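Local coordinates for protein histidine kinase (Paraburkholderia phymatum, PDB 6NB0) that is probably a sensor histidine kinase that uses ATP to phosphorylate a histidine on a protein, passing signals through a phosphorelay, at residues Thr43-Arg48 with Ile143-Glu148; Leu176-Trp181 with Leu251-Arg256; Gly245-Val250 with Phe265-Phe270. All coordinates share one frame; numbering follows the deposited sequence. Where two conformers were deposited one is given.

In the fold
The three contacts run from the N-terminal end of helix 44-68 across the ATPase-type domain. In contact 1 this end meets helix 135-154, near the second subunit; contact 2 packs helix 173-189 on helix 252-260 near the middle of the chain, its centre 14 Å from that of contact 1. The two touch where Asp145 CB lies 4.0 Å from Trp181 CD1. Loop 245-250 of contact 3 runs straight into 251-256 of contact 2, and these contacts touch, Leu251 CD1 lying 3.5 Å from Gln267 CD. That loop probably corresponds to the glycine-rich nucleotide-binding loop of related kinases; the nearest atoms of contacts 1 and 3 are about 11 Å apart.

Contact 1: Thr43-Arg48 with Ile143-Glu148; sequences TERTAR and IGDVRE
Arg45 and Asp145 carry the charged part of this contact. NH1 of Arg45 donates to OD2 of Asp145 over 2.8 Å with an N-H...O angle of 146°. OD2 lies in the guanidinium plane and is reached on its syn side, although the two flat groups are turned 75° apart. CG and CD of Arg45 lie alongside Asp145 OD2, each 3.6 Å away, and bends at chi2 and chi3 bring NH1 round to the same oxygen. Glu141 forms a second salt bridge to NH1, while NE pairs with Glu44 of the second subunit.

Water makes up much of the rest. One molecule joins Thr46 OG1, 2.6 Å away, to the backbone carbonyl Asp145 O, to which it donates at 2.8 Å. Another accepts from Thr43 N, bonds to Thr46 OG1 and donates to Glu148 OE1 at 3.2 Å. Thr43 and Glu148 approach from opposite directions, Thr43 CG2 lying 3.2 Å from Glu148 OE1.

Thr43 is the N-cap of helix 44-68: its OG1, with chi1 at 61°, accepts from Thr46 N at 3.0 Å. A capped helix at the subunit interface, tied to helix 135-154, is consistent with a dimerisation helix docked on a histidine kinase catalytic domain.

Contact 2: Leu176-Trp181 with Leu251-Arg256; sequences LAAALW and LALCKR
Leu253 lays its CD2 methyl over one face of the flat Ala178-Ala179 peptide, with Leu253 CD2 3.7 Å from Ala178 C and 3.5 Å from Ala179 N. The same methyl touches the alanine side chains bordering that peptide, at 3.9 Å from Ala178 CB and 4.0 Å from Ala179 CB. A second peptide group, Ala179-Leu180, is approached at its oxygen: Cys254 SG stands 3.5 Å from Ala179 O. The indole of Trp181 takes no share in this and instead packs on Val146, Arg49 and Val229.

On helix 252-260 the first torsions set the two side chains. Leu253 holds CG anti to its own backbone N (chi1 -166°), which sends the branched end out from helix 252-260 onto helix 173-189. Cys254 keeps SG beside its backbone N, which turns the sulfur to the carbonyl of Ala179 on the other helix. With only methyls on the facing side of helix 173-189, the backbones come close: the CA atoms of Ala179 and Cys254 are 4.7 Å apart, and the short helical axes pass within 8.5 Å at 135° between their directions.

These two helices belong to the layer that packs on the mixed sheet in the Bergerat ATP-binding fold of histidine kinases. By its place in the fold helix 173-189 probably corresponds to the N-box helix, although it has none of the asparagines that name it, and the loop leading into helix 252-260 probably corresponds to the G2 box. On the sheet side, Cys254 also meets Phe265 of strand 264-267. From another direction helix 44-68 leans on the pair, Glu52 reaching Ala178 and His60 reaching Ala252. Leu180 turns from helix 252-260 to Leu138 and Thr142 on helix 135-154.

Contact 3: Gly245-Val250 with Phe265-Phe270; sequences GRISWV and FEQGEF
Gln267 presents both OE1 and NE2 of its carboxamide to Ser248, and two hydrogen bonds hold it there. OE1 accepts from the backbone Ser248 N at 2.8 Å, through a lone pair in the carbonyl plane. NE2 donates a hydrogen bond to Ser248 OG at 3.0 Å, the hydroxyl oxygen lying only 3° out of the amide plane. Because one end of the amide accepts and the other donates, the pair fixes which way round it sits. An extended side chain, with CG anti to the backbone N (chi1 -179°), carries the amide out from the strand to the loop.

The Ile247 side chain crosses that of Gln267 at about a right angle, with Ile247 CB 3.5 Å from Gln267 OE1. Its CG2 meets Phe265 at the ring edge, 4.1 Å from CE2.

By sequence position, 245-250 probably matches the G2 box of related kinases, although other residues stand in place of most of its glycines. Arg242 hydrogen-bonds to the carbonyl oxygens of both Arg246 and Gln267. Strand 264-267, outermost in its sheet within this chain, thus lies beside the loop leading into helix 252-260 and is hydrogen-bonded to it, while Trp249 packs against Met57, Val61 and Leu64 of helix 44-68.

Contact 1: Thr43-Arg48 with Ile143-Glu148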
ATOM      1  N   THR A  43      -5.403  -8.484  13.422  1.00 37.62           N
ATOM      2  CA  THR A  43      -5.427  -9.656  12.566  1.00 36.97           C
ATOM      3  C   THR A  43      -4.660  -9.400  11.272  1.00 37.55           C
ATOM      4  O   THR A  43      -4.405  -8.254  10.875  1.00 32.16           O
ATOM      5  CB  THR A  43      -6.858 -10.031  12.206  1.00 40.57           C
ATOM      6  OG1 THR A  43      -7.445  -8.927  11.502  1.00 42.53           O
ATOM      7  CG2 THR A  43      -7.674 -10.375  13.465  1.00 45.94           C
ATOM      8  N   GLU A  44      -4.329 -10.491  10.578  1.00 32.95           N
ATOM      9  CA  GLU A  44      -3.707 -10.335   9.268  1.00 34.60           C
ATOM     10  C   GLU A  44      -4.638  -9.591   8.320  1.00 33.51           C
ATOM     11  O   GLU A  44      -4.199  -8.751   7.524  1.00 31.07           O
ATOM     12  CB  GLU A  44      -3.335 -11.698   8.686  1.00 36.10           C
ATOM     13  CG  GLU A  44      -2.395 -11.612   7.481  1.00 34.51           C
ATOM     14  CD  GLU A  44      -0.932 -11.430   7.871  1.00 36.76           C
ATOM     15  OE1 GLU A  44      -0.543 -11.805   8.980  1.00 39.41           O
ATOM     16  OE2 GLU A  44      -0.142 -10.900   7.059  1.00 43.75           O
ATOM     17  N   ARG A  45      -5.931  -9.893   8.396  1.00 29.73           N
ATOM     18  CA  ARG A  45      -6.906  -9.245   7.527  1.00 30.99           C
ATOM     19  C   ARG A  45      -6.944  -7.727   7.753  1.00 29.44           C
ATOM     20  O   ARG A  45      -6.926  -6.940   6.798  1.00 31.67           O
ATOM     21  CB  ARG A  45      -8.271  -9.903   7.766  1.00 32.14           C
ATOM     22  CG  ARG A  45      -9.488  -9.096   7.317  1.00 35.56           C
ATOM     23  CD  ARG A  45      -9.468  -8.843   5.813  1.00 32.98           C
ATOM     24  NE  ARG A  45      -9.223 -10.038   5.025  1.00 36.53           N
ATOM     25  CZ  ARG A  45     -10.169 -10.884   4.633  1.00 39.44           C
ATOM     26  NH1 ARG A  45     -11.431 -10.680   4.991  1.00 32.91           N
ATOM     27  NH2 ARG A  45      -9.847 -11.938   3.892  1.00 39.31           N
ATOM     28  N   THR A  46      -6.982  -7.295   9.012  1.00 28.85           N
ATOM     29  CA  THR A  46      -6.945  -5.859   9.307  1.00 26.72           C
ATOM     30  C   THR A  46      -5.672  -5.206   8.774  1.00 31.02           C
ATOM     31  O   THR A  46      -5.732  -4.120   8.179  1.00 26.27           O
ATOM     32  CB  THR A  46      -7.074  -5.631  10.811  1.00 29.36           C
ATOM     33  OG1 THR A  46      -8.372  -6.056  11.234  1.00 27.96           O
ATOM     34  CG2 THR A  46      -6.862  -4.157  11.192  1.00 29.20           C
ATOM     35  N   ALA A  47      -4.508  -5.847   8.966  1.00 28.68           N
ATOM     36  CA  ALA A  47      -3.266  -5.254   8.471  1.00 32.96           C
ATOM     37  C   ALA A  47      -3.252  -5.189   6.945  1.00 29.28           C
ATOM     38  O   ALA A  47      -2.760  -4.220   6.362  1.00 29.07           O
ATOM     39  CB  ALA A  47      -2.054  -6.036   8.982  1.00 29.44           C
ATOM     40  N   ARG A  48      -3.776  -6.219   6.287  1.00 25.92           N
ATOM     41  CA  ARG A  48      -3.850  -6.219   4.827  1.00 26.97           C
ATOM     42  C   ARG A  48      -4.744  -5.077   4.319  1.00 26.33           C
ATOM     43  O   ARG A  48      -4.366  -4.339   3.392  1.00 29.21           O
ATOM     44  CB  ARG A  48      -4.347  -7.597   4.374  1.00 32.75           C
ATOM     45  CG  ARG A  48      -4.373  -7.891   2.875  1.00 32.67           C
ATOM     46  CD  ARG A  48      -5.782  -7.774   2.358  1.00 42.78           C
ATOM     47  NE  ARG A  48      -5.871  -8.167   0.959  1.00 41.84           N
ATOM     48  CZ  ARG A  48      -6.407  -9.300   0.535  1.00 42.88           C
ATOM     49  NH1 ARG A  48      -6.921 -10.156   1.408  1.00 42.64           N
ATOM     50  NH2 ARG A  48      -6.434  -9.569  -0.765  1.00 43.36           N
ATOM     51  N   ILE A 143     -19.045  -6.655   7.914  1.00 26.73           N
ATOM     52  CA  ILE A 143     -19.461  -6.285   9.268  1.00 25.78           C
ATOM     53  C   ILE A 143     -18.584  -7.004  10.280  1.00 27.84           C
ATOM     54  O   ILE A 143     -18.101  -6.408  11.250  1.00 27.37           O
ATOM     55  CB  ILE A 143     -20.951  -6.614   9.480  1.00 31.45           C
ATOM     56  CG1 ILE A 143     -21.829  -5.770   8.541  1.00 30.41           C
ATOM     57  CG2 ILE A 143     -21.345  -6.433  10.955  1.00 32.74           C
ATOM     58  CD1 ILE A 143     -21.759  -4.270   8.825  1.00 29.01           C
ATOM     59  N   GLY A 144     -18.383  -8.307  10.066  1.00 29.29           N
ATOM     60  CA  GLY A 144     -17.570  -9.088  10.982  1.00 30.35           C
ATOM     61  C   GLY A 144     -16.140  -8.580  11.079  1.00 29.44           C
ATOM     62  O   GLY A 144     -15.596  -8.456  12.177  1.00 27.09           O
ATOM     63  N   ASP A 145     -15.518  -8.268   9.933  1.00 26.20           N
ATOM     64  CA  ASP A 145     -14.134  -7.792   9.932  1.00 28.92           C
ATOM     65  C   ASP A 145     -13.982  -6.442  10.637  1.00 27.92           C
ATOM     66  O   ASP A 145     -13.009  -6.229  11.366  1.00 26.06           O
ATOM     67  CB  ASP A 145     -13.613  -7.687   8.496  1.00 22.99           C
ATOM     68  CG  ASP A 145     -13.296  -9.056   7.860  1.00 28.34           C
ATOM     69  OD1 ASP A 145     -13.281 -10.098   8.568  1.00 28.50           O
ATOM     70  OD2 ASP A 145     -12.980  -9.075   6.644  1.00 34.51           O
ATOM     71  N   VAL A 146     -14.898  -5.504  10.404  1.00 26.69           N
ATOM     72  CA  VAL A 146     -14.769  -4.194  11.035  1.00 23.65           C
ATOM     73  C   VAL A 146     -15.111  -4.272  12.520  1.00 24.43           C
ATOM     74  O   VAL A 146     -14.509  -3.570  13.353  1.00 30.14           O
ATOM     75  CB  VAL A 146     -15.637  -3.160  10.290  1.00 26.52           C
ATOM     76  CG1 VAL A 146     -15.548  -1.773  10.969  1.00 19.76           C
ATOM     77  CG2 VAL A 146     -15.189  -3.052   8.807  1.00 26.24           C
ATOM     78  N   ARG A 147     -16.063  -5.125  12.883  1.00 24.65           N
ATOM     79  CA  ARG A 147     -16.352  -5.334  14.286  1.00 27.55           C
ATOM     80  C   ARG A 147     -15.100  -5.788  15.033  1.00 31.94           C
ATOM     81  O   ARG A 147     -14.724  -5.205  16.059  1.00 31.78           O
ATOM     82  CB  ARG A 147     -17.482  -6.361  14.398  1.00 27.69           C
ATOM     83  CG  ARG A 147     -18.032  -6.626  15.772  1.00 50.18           C
ATOM     84  CD  ARG A 147     -19.308  -7.495  15.626  1.00 59.59           C
ATOM     85  NE  ARG A 147     -20.510  -6.721  15.281  1.00 63.07           N
ATOM     86  CZ  ARG A 147     -21.491  -7.154  14.489  1.00 60.93           C
ATOM     87  NH1 ARG A 147     -21.409  -8.352  13.922  1.00 67.64           N
ATOM     88  NH2 ARG A 147     -22.558  -6.392  14.257  1.00 52.79           N
ATOM     89  N   GLU A 148     -14.409  -6.811  14.505  1.00 32.13           N
ATOM     90  CA  GLU A 148     -13.239  -7.320  15.214  0.50 30.90           C
ATOM     91  C   GLU A 148     -12.054  -6.367  15.091  1.00 29.79           C
ATOM     92  O   GLU A 148     -11.247  -6.271  16.025  1.00 32.30           O
ATOM     93  CB  GLU A 148     -12.864  -8.718  14.700  0.50 34.69           C
ATOM     94  CG  GLU A 148     -11.986  -9.536  15.666  0.50 39.49           C
ATOM     95  CD  GLU A 148     -10.516  -9.153  15.608  0.50 48.48           C
ATOM     96  OE1 GLU A 148     -10.098  -8.558  14.588  0.50 51.46           O
ATOM     97  OE2 GLU A 148      -9.779  -9.437  16.581  0.50 43.44           O
TER
HETATM   98  O   HOH W   1      -7.667  -6.576  13.822  1.00 36.87           O
HETATM   99  O   HOH W   2     -10.679  -5.190  10.302  1.00 33.21           O

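Contact 2: Leu176-Trp181 with Leu251-Arg256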
ATOM      1  N   LEU A 176     -13.917  -5.108  -4.045  1.00 28.06           N
ATOM      2  CA  LEU A 176     -15.158  -4.659  -3.420  1.00 27.68           C
ATOM      3  C   LEU A 176     -15.131  -4.896  -1.927  1.00 26.17           C
ATOM      4  O   LEU A 176     -15.664  -4.086  -1.149  1.00 26.77           O
ATOM      5  CB  LEU A 176     -16.353  -5.373  -4.057  1.00 29.23           C
ATOM      6  CG  LEU A 176     -16.538  -4.982  -5.531  1.00 32.81           C
ATOM      7  CD1 LEU A 176     -17.370  -6.045  -6.296  1.00 37.68           C
ATOM      8  CD2 LEU A 176     -17.191  -3.592  -5.649  1.00 34.72           C
ATOM      9  N   ALA A 177     -14.545  -6.019  -1.501  1.00 26.67           N
ATOM     10  CA  ALA A 177     -14.444  -6.280  -0.072  1.00 26.85           C
ATOM     11  C   ALA A 177     -13.600  -5.219   0.602  1.00 26.47           C
ATOM     12  O   ALA A 177     -13.945  -4.750   1.678  1.00 24.44           O
ATOM     13  CB  ALA A 177     -13.839  -7.660   0.198  1.00 28.45           C
ATOM     14  N   ALA A 178     -12.473  -4.849  -0.008  1.00 27.91           N
ATOM     15  CA  ALA A 178     -11.648  -3.789   0.571  1.00 26.81           C
ATOM     16  C   ALA A 178     -12.421  -2.469   0.633  1.00 31.02           C
ATOM     17  O   ALA A 178     -12.352  -1.735   1.630  1.00 25.29           O
ATOM     18  CB  ALA A 178     -10.367  -3.650  -0.264  1.00 23.50           C
ATOM     19  N   ALA A 179     -13.175  -2.160  -0.426  1.00 24.73           N
ATOM     20  CA  ALA A 179     -13.922  -0.906  -0.480  1.00 26.70           C
ATOM     21  C   ALA A 179     -14.989  -0.839   0.601  1.00 27.94           C
ATOM     22  O   ALA A 179     -15.137   0.191   1.268  1.00 26.72           O
ATOM     23  CB  ALA A 179     -14.544  -0.723  -1.872  1.00 25.96           C
ATOM     24  N   LEU A 180     -15.733  -1.932   0.805  1.00 26.75           N
ATOM     25  CA  LEU A 180     -16.770  -1.913   1.828  1.00 26.98           C
ATOM     26  C   LEU A 180     -16.159  -1.877   3.218  1.00 24.89           C
ATOM     27  O   LEU A 180     -16.670  -1.188   4.108  1.00 25.51           O
ATOM     28  CB  LEU A 180     -17.691  -3.118   1.680  1.00 26.03           C
ATOM     29  CG  LEU A 180     -18.443  -3.169   0.334  1.00 27.60           C
ATOM     30  CD1 LEU A 180     -19.203  -4.467   0.260  1.00 33.66           C
ATOM     31  CD2 LEU A 180     -19.403  -2.002   0.195  1.00 31.26           C
ATOM     32  N   TRP A 181     -15.075  -2.625   3.423  1.00 24.94           N
ATOM     33  CA  TRP A 181     -14.356  -2.546   4.696  1.00 25.30           C
ATOM     34  C   TRP A 181     -13.999  -1.099   5.039  1.00 27.40           C
ATOM     35  O   TRP A 181     -14.206  -0.644   6.170  1.00 24.64           O
ATOM     36  CB  TRP A 181     -13.096  -3.416   4.598  1.00 19.43           C
ATOM     37  CG  TRP A 181     -12.237  -3.427   5.857  1.00 23.81           C
ATOM     38  CD1 TRP A 181     -12.281  -4.335   6.878  1.00 25.23           C
ATOM     39  CD2 TRP A 181     -11.188  -2.496   6.180  1.00 25.24           C
ATOM     40  NE1 TRP A 181     -11.314  -4.014   7.843  1.00 24.42           N
ATOM     41  CE2 TRP A 181     -10.644  -2.884   7.426  1.00 23.00           C
ATOM     42  CE3 TRP A 181     -10.662  -1.359   5.533  1.00 25.54           C
ATOM     43  CZ2 TRP A 181      -9.593  -2.183   8.036  1.00 24.62           C
ATOM     44  CZ3 TRP A 181      -9.615  -0.668   6.144  1.00 26.97           C
ATOM     45  CH2 TRP A 181      -9.105  -1.073   7.379  1.00 25.95           C
ATOM     46  N   LEU A 251     -10.068   7.951   1.658  1.00 27.87           N
ATOM     47  CA  LEU A 251     -11.165   7.214   1.029  1.00 26.72           C
ATOM     48  C   LEU A 251     -10.872   6.863  -0.431  1.00 28.14           C
ATOM     49  O   LEU A 251     -11.756   6.358  -1.132  1.00 28.22           O
ATOM     50  CB  LEU A 251     -12.478   8.012   1.143  1.00 26.31           C
ATOM     51  CG  LEU A 251     -13.035   8.015   2.580  1.00 27.42           C
ATOM     52  CD1 LEU A 251     -14.130   9.064   2.816  1.00 24.37           C
ATOM     53  CD2 LEU A 251     -13.518   6.629   3.009  1.00 25.95           C
ATOM     54  N   ALA A 252      -9.653   7.135  -0.896  1.00 23.64           N
ATOM     55  CA  ALA A 252      -9.291   6.904  -2.284  1.00 27.51           C
ATOM     56  C   ALA A 252      -9.648   5.491  -2.749  1.00 31.60           C
ATOM     57  O   ALA A 252     -10.095   5.301  -3.889  1.00 27.86           O
ATOM     58  CB  ALA A 252      -7.798   7.158  -2.457  1.00 26.23           C
ATOM     59  N   LEU A 253      -9.437   4.483  -1.891  1.00 27.68           N
ATOM     60  CA  LEU A 253      -9.737   3.107  -2.294  1.00 29.63           C
ATOM     61  C   LEU A 253     -11.208   2.942  -2.677  1.00 29.81           C
ATOM     62  O   LEU A 253     -11.519   2.323  -3.698  1.00 28.01           O
ATOM     63  CB  LEU A 253      -9.356   2.123  -1.182  1.00 27.99           C
ATOM     64  CG  LEU A 253      -9.301   0.642  -1.593  1.00 32.15           C
ATOM     65  CD1 LEU A 253      -8.361  -0.129  -0.658  1.00 36.91           C
ATOM     66  CD2 LEU A 253     -10.659  -0.004  -1.541  1.00 27.76           C
ATOM     67  N   CYS A 254     -12.131   3.467  -1.858  1.00 26.74           N
ATOM     68  CA  CYS A 254     -13.556   3.436  -2.220  1.00 26.33           C
ATOM     69  C   CYS A 254     -13.821   4.069  -3.586  1.00 26.14           C
ATOM     70  O   CYS A 254     -14.550   3.514  -4.416  1.00 27.71           O
ATOM     71  CB  CYS A 254     -14.384   4.163  -1.155  1.00 31.54           C
ATOM     72  SG  CYS A 254     -14.183   3.455   0.497  1.00 28.20           S
ATOM     73  N   LYS A 255     -13.274   5.258  -3.813  1.00 24.53           N
ATOM     74  CA  LYS A 255     -13.493   5.953  -5.080  1.00 28.67           C
ATOM     75  C   LYS A 255     -12.905   5.173  -6.252  1.00 32.67           C
ATOM     76  O   LYS A 255     -13.558   5.006  -7.299  1.00 28.23           O
ATOM     77  CB  LYS A 255     -12.881   7.354  -5.011  1.00 28.73           C
ATOM     78  CG  LYS A 255     -13.023   8.174  -6.308  1.00 32.60           C
ATOM     79  CD  LYS A 255     -12.434   9.571  -6.127  1.00 37.58           C
ATOM     80  CE  LYS A 255     -12.628  10.429  -7.383  1.00 45.07           C
ATOM     81  NZ  LYS A 255     -11.599  10.124  -8.400  1.00 53.32           N
ATOM     82  N   ARG A 256     -11.662   4.699  -6.105  1.00 29.46           N
ATOM     83  CA  ARG A 256     -11.013   3.985  -7.202  0.55 32.48           C
ATOM     84  C   ARG A 256     -11.768   2.712  -7.555  1.00 24.80           C
ATOM     85  O   ARG A 256     -11.956   2.396  -8.737  1.00 29.92           O
ATOM     86  CB  ARG A 256      -9.568   3.656  -6.825  0.55 37.12           C
ATOM     87  CG  ARG A 256      -8.566   4.730  -7.214  0.55 41.40           C
ATOM     88  CD  ARG A 256      -8.499   4.865  -8.710  0.55 41.81           C
ATOM     89  NE  ARG A 256      -7.156   4.639  -9.233  0.55 44.89           N
ATOM     90  CZ  ARG A 256      -6.909   4.079 -10.410  0.55 45.97           C
ATOM     91  NH1 ARG A 256      -7.919   3.672 -11.168  0.55 40.77           N
ATOM     92  NH2 ARG A 256      -5.652   3.918 -10.824  0.55 46.67           N
TER

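Contact 3: Gly245-Val250 with Phe265-Phe270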
ATOM      1  N   GLY A 245     -15.555  19.221  -4.511  1.00 58.39           N
ATOM      2  CA  GLY A 245     -15.604  17.989  -5.263  1.00 63.44           C
ATOM      3  C   GLY A 245     -14.583  16.939  -4.875  1.00 59.40           C
ATOM      4  O   GLY A 245     -14.543  15.880  -5.510  1.00 64.45           O
ATOM      5  N   ARG A 246     -13.767  17.181  -3.854  1.00 52.34           N
ATOM      6  CA  ARG A 246     -12.676  16.277  -3.511  1.00 42.29           C
ATOM      7  C   ARG A 246     -12.952  15.524  -2.220  1.00 40.42           C
ATOM      8  O   ARG A 246     -13.601  16.034  -1.303  1.00 46.01           O
ATOM      9  CB  ARG A 246     -11.356  17.049  -3.410  1.00 43.14           C
ATOM     10  CG  ARG A 246     -10.849  17.496  -4.775  1.00 52.05           C
ATOM     11  CD  ARG A 246      -9.470  18.128  -4.701  1.00 58.16           C
ATOM     12  NE  ARG A 246      -8.884  18.321  -6.030  1.00 65.59           N
ATOM     13  CZ  ARG A 246      -7.642  18.752  -6.244  1.00 74.32           C
ATOM     14  NH1 ARG A 246      -6.849  19.033  -5.216  1.00 77.77           N
ATOM     15  NH2 ARG A 246      -7.188  18.901  -7.483  1.00 72.20           N
ATOM     16  N   ILE A 247     -12.445  14.291  -2.160  1.00 28.83           N
ATOM     17  CA  ILE A 247     -12.634  13.427  -1.011  1.00 28.88           C
ATOM     18  C   ILE A 247     -11.474  13.606  -0.046  1.00 29.31           C
ATOM     19  O   ILE A 247     -10.402  14.086  -0.413  1.00 35.36           O
ATOM     20  CB  ILE A 247     -12.734  11.951  -1.446  1.00 37.62           C
ATOM     21  CG1 ILE A 247     -11.451  11.554  -2.206  1.00 35.13           C
ATOM     22  CG2 ILE A 247     -13.996  11.742  -2.283  1.00 37.56           C
ATOM     23  CD1 ILE A 247     -11.291  10.029  -2.393  1.00 36.15           C
ATOM     24  N   SER A 248     -11.701  13.196   1.197  1.00 29.93           N
ATOM     25  CA  SER A 248     -10.602  12.909   2.113  1.00 33.28           C
ATOM     26  C   SER A 248      -9.702  11.844   1.486  1.00 35.89           C
ATOM     27  O   SER A 248     -10.195  10.846   0.962  1.00 32.21           O
ATOM     28  CB  SER A 248     -11.162  12.423   3.453  1.00 30.01           C
ATOM     29  OG  SER A 248     -11.991  13.414   4.072  1.00 32.44           O
ATOM     30  N   TRP A 249      -8.382  12.077   1.503  1.00 31.26           N
ATOM     31  CA  TRP A 249      -7.465  11.205   0.758  1.00 29.23           C
ATOM     32  C   TRP A 249      -7.635   9.748   1.141  1.00 26.76           C
ATOM     33  O   TRP A 249      -7.524   8.847   0.294  1.00 27.81           O
ATOM     34  CB  TRP A 249      -6.021  11.613   1.020  1.00 28.69           C
ATOM     35  CG  TRP A 249      -5.662  12.950   0.534  1.00 32.47           C
ATOM     36  CD1 TRP A 249      -6.430  13.796  -0.215  1.00 30.58           C
ATOM     37  CD2 TRP A 249      -4.411  13.606   0.741  1.00 35.01           C
ATOM     38  NE1 TRP A 249      -5.722  14.951  -0.490  1.00 33.00           N
ATOM     39  CE2 TRP A 249      -4.483  14.861   0.094  1.00 39.16           C
ATOM     40  CE3 TRP A 249      -3.238  13.264   1.428  1.00 34.82           C
ATOM     41  CZ2 TRP A 249      -3.418  15.770   0.103  1.00 46.80           C
ATOM     42  CZ3 TRP A 249      -2.173  14.174   1.425  1.00 35.48           C
ATOM     43  CH2 TRP A 249      -2.279  15.411   0.778  1.00 42.57           C
ATOM     44  N   VAL A 250      -7.921   9.495   2.415  1.00 28.11           N
ATOM     45  CA  VAL A 250      -7.930   8.118   2.885  1.00 29.76           C
ATOM     46  C   VAL A 250      -9.050   7.306   2.238  1.00 28.73           C
ATOM     47  O   VAL A 250      -8.991   6.079   2.254  1.00 27.01           O
ATOM     48  CB  VAL A 250      -8.029   8.080   4.428  1.00 30.39           C
ATOM     49  CG1 VAL A 250      -9.412   8.532   4.912  1.00 26.42           C
ATOM     50  CG2 VAL A 250      -7.722   6.674   4.962  1.00 25.83           C
ATOM     51  N   PHE A 265     -18.550   7.211  -6.201  1.00 32.79           N
ATOM     52  CA  PHE A 265     -18.427   7.287  -4.745  1.00 27.62           C
ATOM     53  C   PHE A 265     -18.668   8.724  -4.305  1.00 26.85           C
ATOM     54  O   PHE A 265     -18.196   9.656  -4.954  1.00 32.34           O
ATOM     55  CB  PHE A 265     -17.044   6.821  -4.299  1.00 26.77           C
ATOM     56  CG  PHE A 265     -16.788   7.048  -2.842  1.00 29.58           C
ATOM     57  CD1 PHE A 265     -17.451   6.300  -1.904  1.00 27.57           C
ATOM     58  CD2 PHE A 265     -15.915   8.054  -2.417  1.00 32.28           C
ATOM     59  CE1 PHE A 265     -17.240   6.519  -0.538  1.00 27.89           C
ATOM     60  CE2 PHE A 265     -15.706   8.283  -1.050  1.00 33.10           C
ATOM     61  CZ  PHE A 265     -16.360   7.510  -0.115  1.00 29.97           C
ATOM     62  N   GLU A 266     -19.440   8.914  -3.234  1.00 29.54           N
ATOM     63  CA  GLU A 266     -19.740  10.250  -2.738  0.53 33.98           C
ATOM     64  C   GLU A 266     -19.482  10.276  -1.242  1.00 36.55           C
ATOM     65  O   GLU A 266     -20.061   9.471  -0.496  1.00 33.39           O
ATOM     66  CB  GLU A 266     -21.188  10.656  -3.040  0.53 33.79           C
ATOM     67  CG  GLU A 266     -21.531  10.652  -4.516  0.53 36.75           C
ATOM     68  CD  GLU A 266     -22.884  11.264  -4.809  0.53 44.08           C
ATOM     69  OE1 GLU A 266     -23.865  10.914  -4.121  0.53 45.54           O
ATOM     70  OE2 GLU A 266     -22.959  12.108  -5.721  0.53 50.66           O
ATOM     71  N   GLN A 267     -18.614  11.192  -0.815  1.00 32.89           N
ATOM     72  CA  GLN A 267     -18.375  11.459   0.597  1.00 35.64           C
ATOM     73  C   GLN A 267     -19.169  12.703   0.985  1.00 37.77           C
ATOM     74  O   GLN A 267     -18.884  13.812   0.502  1.00 32.84           O
ATOM     75  CB  GLN A 267     -16.883  11.646   0.871  1.00 33.97           C
ATOM     76  CG  GLN A 267     -16.585  11.893   2.333  1.00 32.75           C
ATOM     77  CD  GLN A 267     -15.181  12.350   2.563  1.00 33.41           C
ATOM     78  OE1 GLN A 267     -14.384  12.446   1.621  1.00 33.20           O
ATOM     79  NE2 GLN A 267     -14.862  12.671   3.819  1.00 30.66           N
ATOM     80  N   GLY A 268     -20.196  12.525   1.818  1.00 32.39           N
ATOM     81  CA  GLY A 268     -20.931  13.678   2.304  1.00 35.10           C
ATOM     82  C   GLY A 268     -20.107  14.463   3.312  1.00 39.48           C
ATOM     83  O   GLY A 268     -19.050  14.029   3.785  1.00 37.60           O
ATOM     84  N   GLU A 269     -20.612  15.633   3.667  1.00 43.58           N
ATOM     85  CA  GLU A 269     -19.935  16.413   4.690  1.00 55.01           C
ATOM     86  C   GLU A 269     -20.194  15.800   6.066  1.00 51.12           C
ATOM     87  O   GLU A 269     -21.042  14.915   6.235  1.00 49.58           O
ATOM     88  CB  GLU A 269     -20.377  17.874   4.641  1.00 69.41           C
ATOM     89  CG  GLU A 269     -21.795  18.120   5.113  1.00 81.41           C
ATOM     90  CD  GLU A 269     -22.095  19.594   5.357  1.00 92.57           C
ATOM     91  OE1 GLU A 269     -21.151  20.377   5.609  1.00 97.63           O
ATOM     92  OE2 GLU A 269     -23.285  19.970   5.295  1.00 96.25           O
ATOM     93  N   PHE A 270     -19.400  16.226   7.044  1.00 51.45           N
ATOM     94  CA  PHE A 270     -19.675  15.890   8.439  1.00 65.12           C
ATOM     95  C   PHE A 270     -20.810  16.797   8.896  1.00 72.94           C
ATOM     96  O   PHE A 270     -20.616  18.002   9.076  1.00 76.56           O
ATOM     97  CB  PHE A 270     -18.430  16.056   9.313  1.00 62.51           C
ATOM     98  CG  PHE A 270     -17.316  15.065   9.004  1.00 66.69           C
ATOM     99  CD1 PHE A 270     -17.510  13.698   9.152  1.00 56.18           C
ATOM    100  CD2 PHE A 270     -16.064  15.507   8.590  1.00 72.48           C
ATOM    101  CE1 PHE A 270     -16.481  12.798   8.900  1.00 43.39           C
ATOM    102  CE2 PHE A 270     -15.033  14.597   8.317  1.00 58.65           C
ATOM    103  CZ  PHE A 270     -15.242  13.256   8.489  1.00 47.29           C
TER